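Local atomic coordinates of GEO10716p1 (Drosophila melanogaster, PDB entry 7BTG), a protein that probably removes phosphate from phosphoarginine in proteins, as an arginine phosphatase of the low molecular weight protein tyrosine phosphatase family. Residues I8-R13 / T64-R69; K58-K63 / A137-I142. The protein carries 1 engineered substitution. All coordinates share one frame; numbering follows the deposited sequence.

Interaction 1: residues I8-R13 / T64-R69. With PO4 (phosphate ion), chain B; PO4 (phosphate ion), chain C.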
loop_
_atom_site.group_PDB
_atom_site.type_symbol
_atom_site.label_atom_id
_atom_site.label_comp_id
_atom_site.label_asym_id
_atom_site.label_seq_id
_atom_site.Cartn_x
_atom_site.Cartn_y
_atom_site.Cartn_z
ATOM N N ILE A 8 8.174 1.622 -3.458
ATOM C CA ILE A 8 9.596 1.351 -3.646
ATOM C C ILE A 8 10.357 1.609 -2.352
ATOM O O ILE A 8 11.166 0.779 -1.920
ATOM C CB ILE A 8 10.168 2.128 -4.850
ATOM C CG1 ILE A 8 11.570 1.612 -5.139
ATOM C CG2 ILE A 8 10.219 3.636 -4.630
ATOM C CD1 ILE A 8 12.128 2.062 -6.439
ATOM N N GLY A 9 10.034 2.693 -1.651
ATOM C CA GLY A 9 10.798 3.024 -0.466
ATOM C C GLY A 9 10.214 2.525 0.837
ATOM O O GLY A 9 10.918 2.493 1.841
ATOM N N ASN A 10 8.927 2.157 0.852
ATOM C CA ASN A 10 8.213 1.816 2.089
ATOM C C ASN A 10 8.352 2.927 3.123
ATOM O O ASN A 10 8.566 2.693 4.313
ATOM C CB ASN A 10 8.674 0.481 2.667
ATOM C CG ASN A 10 7.772 0.003 3.785
ATOM O OD1 ASN A 10 8.200 -0.715 4.696
ATOM N ND2 ASN A 10 6.510 0.431 3.741
ATOM N N THR A 11 8.204 4.156 2.651
ATOM C CA THR A 11 8.376 5.330 3.491
ATOM C C THR A 11 7.361 6.421 3.200
ATOM O O THR A 11 7.183 7.297 4.046
ATOM C CB THR A 11 9.807 5.892 3.322
ATOM O OG1 THR A 11 9.992 7.061 4.125
ATOM C CG2 THR A 11 10.099 6.229 1.859
ATOM N N CYS A 12 6.663 6.390 2.058
ATOM C CA CYS A 12 5.638 7.386 1.761
ATOM C C CYS A 12 4.300 6.714 1.469
ATOM O O CYS A 12 3.433 6.654 2.340
ATOM C CB CYS A 12 6.054 8.259 0.573
ATOM S SG CYS A 12 7.527 9.281 0.825
ATOM N N ARG A 13 4.151 6.161 0.261
ATOM C CA ARG A 13 2.854 5.672 -0.198
ATOM C C ARG A 13 2.382 4.460 0.599
ATOM O O ARG A 13 1.230 4.415 1.040
ATOM C CB ARG A 13 2.914 5.350 -1.696
ATOM C CG ARG A 13 3.108 6.565 -2.563
ATOM C CD ARG A 13 3.509 6.165 -3.965
ATOM N NE ARG A 13 4.834 5.547 -3.942
ATOM C CZ ARG A 13 5.444 5.020 -5.004
ATOM N NH1 ARG A 13 4.844 5.039 -6.198
ATOM N NH2 ARG A 13 6.655 4.472 -4.867
ATOM N N THR A 64 1.122 6.582 12.225
ATOM C CA THR A 64 1.828 5.372 11.852
ATOM C C THR A 64 3.120 5.262 12.644
ATOM O O THR A 64 3.835 6.248 12.854
ATOM C CB THR A 64 2.141 5.310 10.372
ATOM O OG1 THR A 64 3.115 4.281 10.155
ATOM C CG2 THR A 64 2.692 6.643 9.876
ATOM N N ASN A 65 3.395 4.025 13.055
ATOM C CA ASN A 65 4.567 3.565 13.795
ATOM C C ASN A 65 5.679 3.025 12.897
ATOM O O ASN A 65 6.824 2.877 13.350
ATOM C CB ASN A 65 4.116 2.438 14.727
ATOM C CG ASN A 65 3.086 1.521 14.044
ATOM O OD1 ASN A 65 2.202 1.992 13.294
ATOM N ND2 ASN A 65 3.178 0.228 14.312
ATOM N N HIS A 66 5.358 2.778 11.633
ATOM C CA HIS A 66 5.924 1.695 10.838
ATOM C C HIS A 66 7.402 1.903 10.542
ATOM O O HIS A 66 7.814 2.979 10.107
ATOM C CB HIS A 66 5.129 1.593 9.530
ATOM C CG HIS A 66 5.646 0.575 8.568
ATOM N ND1 HIS A 66 5.324 -0.759 8.661
ATOM C CD2 HIS A 66 6.438 0.699 7.476
ATOM C CE1 HIS A 66 5.899 -1.419 7.672
ATOM N NE2 HIS A 66 6.578 -0.558 6.937
ATOM N N LEU A 67 8.202 0.868 10.769
ATOM C CA LEU A 67 9.594 0.874 10.337
ATOM C C LEU A 67 9.691 0.336 8.911
ATOM O O LEU A 67 9.176 -0.749 8.619
ATOM C CB LEU A 67 10.448 0.022 11.278
ATOM C CG LEU A 67 10.632 0.445 12.741
ATOM C CD1 LEU A 67 11.250 -0.684 13.565
ATOM C CD2 LEU A 67 11.464 1.703 12.856
ATOM N N GLY A 68 10.391 1.066 8.043
ATOM C CA GLY A 68 10.603 0.595 6.684
ATOM C C GLY A 68 11.265 -0.767 6.645
ATOM O O GLY A 68 12.234 -1.000 7.372
ATOM N N ARG A 69 10.731 -1.694 5.853
ATOM C CA ARG A 69 11.316 -3.022 5.736
ATOM C C ARG A 69 11.210 -3.497 4.293
ATOM O O ARG A 69 10.416 -2.990 3.496
ATOM C CB ARG A 69 10.649 -4.049 6.679
ATOM C CG ARG A 69 9.232 -4.467 6.261
ATOM C CD ARG A 69 8.663 -5.533 7.189
ATOM N NE ARG A 69 7.353 -6.034 6.758
ATOM C CZ ARG A 69 7.185 -7.010 5.862
ATOM N NH1 ARG A 69 8.244 -7.577 5.285
ATOM N NH2 ARG A 69 5.959 -7.419 5.534
HETATM P P PO4 B . 7.555 5.440 -1.322
HETATM O O1 PO4 B . 7.627 4.698 -0.001
HETATM O O2 PO4 B . 8.389 6.692 -1.237
HETATM O O3 PO4 B . 6.158 5.894 -1.671
HETATM O O4 PO4 B . 8.015 4.537 -2.466
HETATM P P PO4 C . 3.343 -2.034 11.790
HETATM O O1 PO4 C . 2.175 -2.695 12.491
HETATM O O2 PO4 C . 3.053 -0.570 11.515
HETATM O O3 PO4 C . 4.548 -2.116 12.691
HETATM O O4 PO4 C . 3.661 -2.833 10.530
#
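Asn10 and Gly68 bring the two loops closest, with 5.3 Å between their CA atoms, and Asn10 holds a left-handed helical backbone conformation (phi 53°) where its loop bends round the phosphate of chain B. Its CG lies opposite the backbone N (chi1 -169°), which carries the amide away from the anion and onto residues 66-69. There OD1 accepts two nearly straight bonds. His66 NE2 donates at 2.8 Å to Asn10 OD1, the oxygen lying in the imidazole plane but the nitrogen tilted 20° from the carbonyl plane; Arg69 N reaches Asn10 OD1 at 3.0 Å on an in-plane lone pair. Asn10 ND2 binds the hydroxyls of Ser14 and Ser37, so both ends of the amide are fixed. Replacing Asn10 by an alanine removes the shared acceptor, and His66 NE2 and Arg69 N would probably lose their partner. His66 ND1 meets O4 of the chain C phosphate at 3.2 Å, while Asp36 and Asp75 bind the Arg69 guanidinium. Inside the loop, Thr11 N and Cys12 N each donate to O1 of the chain B phosphate at 2.8 Å. Arg13 grips that ion edge-on, NE to O3 at 2.7 Å and NH2 to O4 at 2.8 Å, while Asp86 pairs with NH1. With Ser7 probably the engineered replacement of the nucleophilic cysteine, this is the phosphate-binding P-loop of the CX5R phosphatases, its anion marking the active site.

Interaction 2: residues K58-K63 / A137-I142; sequences KQHGLK and AAYLQI
The turn that ends helix 51-58 meets helix 133-154 through one aromatic pair, His60 against Tyr139, whose CA atoms stand 10.3 Å apart, so the side chains alone span the gap. A Schellman motif sets His60 in place: the chain turns from Lys58 to Gly61 in a type I beta turn, Gly61 N bonding Lys58 O at 2.8 Å and Leu62 N bonding Leu57 O, with Gly61 at positive phi (79°) as the C-prime residue. The two side chains approach from opposite directions and overlap at their ends. The His60 and Tyr139 rings stack face to face, centroids 4.4 Å apart and planes inclined by 25°. On the tyrosine side the phenol end does the touching: OH lies over the His60 face toward its rim, 3.2 Å from ND1, and Tyr139 CZ comes 3.8 Å from His60 CG. Tyr139 CG points opposite its backbone N (chi1 174°), which sends the ring out from the helix toward the turn. A water in the tyrosine ring plane lies 2.6 Å from Tyr139 OH and takes a weak bond from His60 ND1, bridging the polar rims of the stack. Tyr139 is buried and also packs on Ile20 and Leu56, whereas His60 is exposed. Leu62, just past the turn, contacts Leu57 and His23. The arrangement is a helix C-cap laid by an aromatic stack onto a neighbouring helix, within the alpha/beta fold of the low molecular weight phosphatases.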
loop_
_atom_site.group_PDB
_atom_site.type_symbol
_atom_site.label_atom_id
_atom_site.label_comp_id
_atom_site.label_asym_id
_atom_site.label_seq_id
_atom_site.Cartn_x
_atom_site.Cartn_y
_atom_site.Cartn_z
ATOM N N LYS A 58 -1.605 12.574 10.582
ATOM C CA LYS A 58 -2.120 13.162 11.818
ATOM C C LYS A 58 -3.209 14.185 11.536
ATOM O O LYS A 58 -4.254 14.196 12.196
ATOM C CB LYS A 58 -0.986 13.809 12.617
ATOM C CG LYS A 58 -1.445 15.003 13.474
ATOM C CD LYS A 58 -0.330 15.619 14.298
ATOM C CE LYS A 58 -0.225 14.974 15.675
ATOM N NZ LYS A 58 0.849 15.626 16.481
ATOM N N GLN A 59 -2.988 15.047 10.554
ATOM C CA GLN A 59 -4.011 15.986 10.135
ATOM C C GLN A 59 -5.322 15.300 9.741
ATOM O O GLN A 59 -6.350 15.979 9.645
ATOM C CB GLN A 59 -3.429 16.821 8.994
ATOM C CG GLN A 59 -4.401 17.488 8.067
ATOM C CD GLN A 59 -3.683 18.197 6.950
ATOM O OE1 GLN A 59 -2.557 18.663 7.130
ATOM N NE2 GLN A 59 -4.312 18.265 5.781
ATOM N N HIS A 60 -5.328 13.975 9.548
ATOM C CA HIS A 60 -6.553 13.223 9.297
ATOM C C HIS A 60 -6.874 12.245 10.418
ATOM O O HIS A 60 -7.644 11.302 10.212
ATOM C CB HIS A 60 -6.466 12.481 7.966
ATOM C CG HIS A 60 -6.675 13.361 6.779
ATOM N ND1 HIS A 60 -7.920 13.595 6.240
ATOM C CD2 HIS A 60 -5.799 14.079 6.035
ATOM C CE1 HIS A 60 -7.802 14.402 5.199
ATOM N NE2 HIS A 60 -6.527 14.716 5.056
ATOM N N GLY A 61 -6.297 12.448 11.599
ATOM C CA GLY A 61 -6.586 11.608 12.737
ATOM C C GLY A 61 -5.875 10.281 12.743
ATOM O O GLY A 61 -6.166 9.440 13.604
ATOM N N LEU A 62 -4.945 10.069 11.820
ATOM C CA LEU A 62 -4.231 8.813 11.687
ATOM C C LEU A 62 -2.789 8.987 12.123
ATOM O O LEU A 62 -2.218 10.078 12.026
ATOM C CB LEU A 62 -4.259 8.332 10.242
ATOM C CG LEU A 62 -5.669 8.153 9.739
ATOM C CD1 LEU A 62 -5.632 7.653 8.307
ATOM C CD2 LEU A 62 -6.369 7.186 10.680
ATOM N N LYS A 63 -2.190 7.892 12.574
ATOM C CA LYS A 63 -0.778 7.900 12.911
ATOM C C LYS A 63 -0.176 6.569 12.491
ATOM O O LYS A 63 -0.878 5.561 12.377
ATOM C CB LYS A 63 -0.555 8.163 14.407
ATOM C CG LYS A 63 -0.868 6.983 15.301
ATOM N N ALA A 137 -2.153 14.371 -3.423
ATOM C CA ALA A 137 -2.687 13.533 -4.490
ATOM C C ALA A 137 -2.626 12.052 -4.117
ATOM O O ALA A 137 -3.599 11.310 -4.318
ATOM C CB ALA A 137 -1.924 13.788 -5.789
ATOM N N ALA A 138 -1.493 11.601 -3.571
ATOM C CA ALA A 138 -1.359 10.185 -3.239
ATOM C C ALA A 138 -2.352 9.782 -2.162
ATOM O O ALA A 138 -2.943 8.696 -2.220
ATOM C CB ALA A 138 0.072 9.874 -2.788
ATOM N N TYR A 139 -2.532 10.636 -1.156
ATOM C CA TYR A 139 -3.481 10.321 -0.103
ATOM C C TYR A 139 -4.873 10.120 -0.681
ATOM O O TYR A 139 -5.565 9.160 -0.323
ATOM C CB TYR A 139 -3.481 11.430 0.946
ATOM C CG TYR A 139 -4.553 11.241 1.992
ATOM C CD1 TYR A 139 -5.835 11.747 1.802
ATOM C CD2 TYR A 139 -4.289 10.560 3.167
ATOM C CE1 TYR A 139 -6.813 11.570 2.741
ATOM C CE2 TYR A 139 -5.272 10.379 4.114
ATOM C CZ TYR A 139 -6.529 10.886 3.893
ATOM O OH TYR A 139 -7.524 10.715 4.827
ATOM N N LEU A 140 -5.293 11.013 -1.582
ATOM C CA LEU A 140 -6.632 10.926 -2.161
ATOM C C LEU A 140 -6.773 9.690 -3.042
ATOM O O LEU A 140 -7.771 8.965 -2.941
ATOM C CB LEU A 140 -6.952 12.199 -2.955
ATOM C CG LEU A 140 -7.073 13.512 -2.151
ATOM C CD1 LEU A 140 -6.961 14.745 -3.057
ATOM C CD2 LEU A 140 -8.369 13.583 -1.313
ATOM N N GLN A 141 -5.781 9.430 -3.908
ATOM C CA GLN A 141 -5.794 8.205 -4.706
ATOM C C GLN A 141 -5.832 6.967 -3.822
ATOM O O GLN A 141 -6.530 5.996 -4.131
ATOM C CB GLN A 141 -4.569 8.130 -5.614
ATOM C CG GLN A 141 -4.665 8.797 -6.962
ATOM C CD GLN A 141 -3.279 8.976 -7.599
ATOM O OE1 GLN A 141 -2.367 9.501 -6.973
ATOM N NE2 GLN A 141 -3.122 8.523 -8.840
ATOM N N ILE A 142 -5.071 6.971 -2.731
ATOM C CA ILE A 142 -5.023 5.791 -1.878
ATOM C C ILE A 142 -6.350 5.617 -1.148
ATOM O O ILE A 142 -6.861 4.497 -1.009
ATOM C CB ILE A 142 -3.832 5.881 -0.902
ATOM C CG1 ILE A 142 -2.492 5.730 -1.639
ATOM C CG2 ILE A 142 -3.935 4.806 0.141
ATOM C CD1 ILE A 142 -1.277 6.236 -0.833
HETATM O O HOH W 1 -9.899 11.785 5.313
#

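The centres of the two interactions lie about 14 Å apart, and their segments alternate along the chain in the order 8-13, 58-63, 64-69, 137-142. Residues 58-63 lead directly into 64-69, so a single connection between helices 51-58 and 73-78 first meets helix 133-154 and then the phosphate-binding loop. That loop joins strand 2-7 of the parallel sheet to helix 13-27, which is touched from both contacts. A direct touch exists as well: Arg13 O packs 3.6 Å from Ile142 CD1. The active-site loop of interaction 1 thus adjoins the helix packing of interaction 2, within one compact single-chain fold.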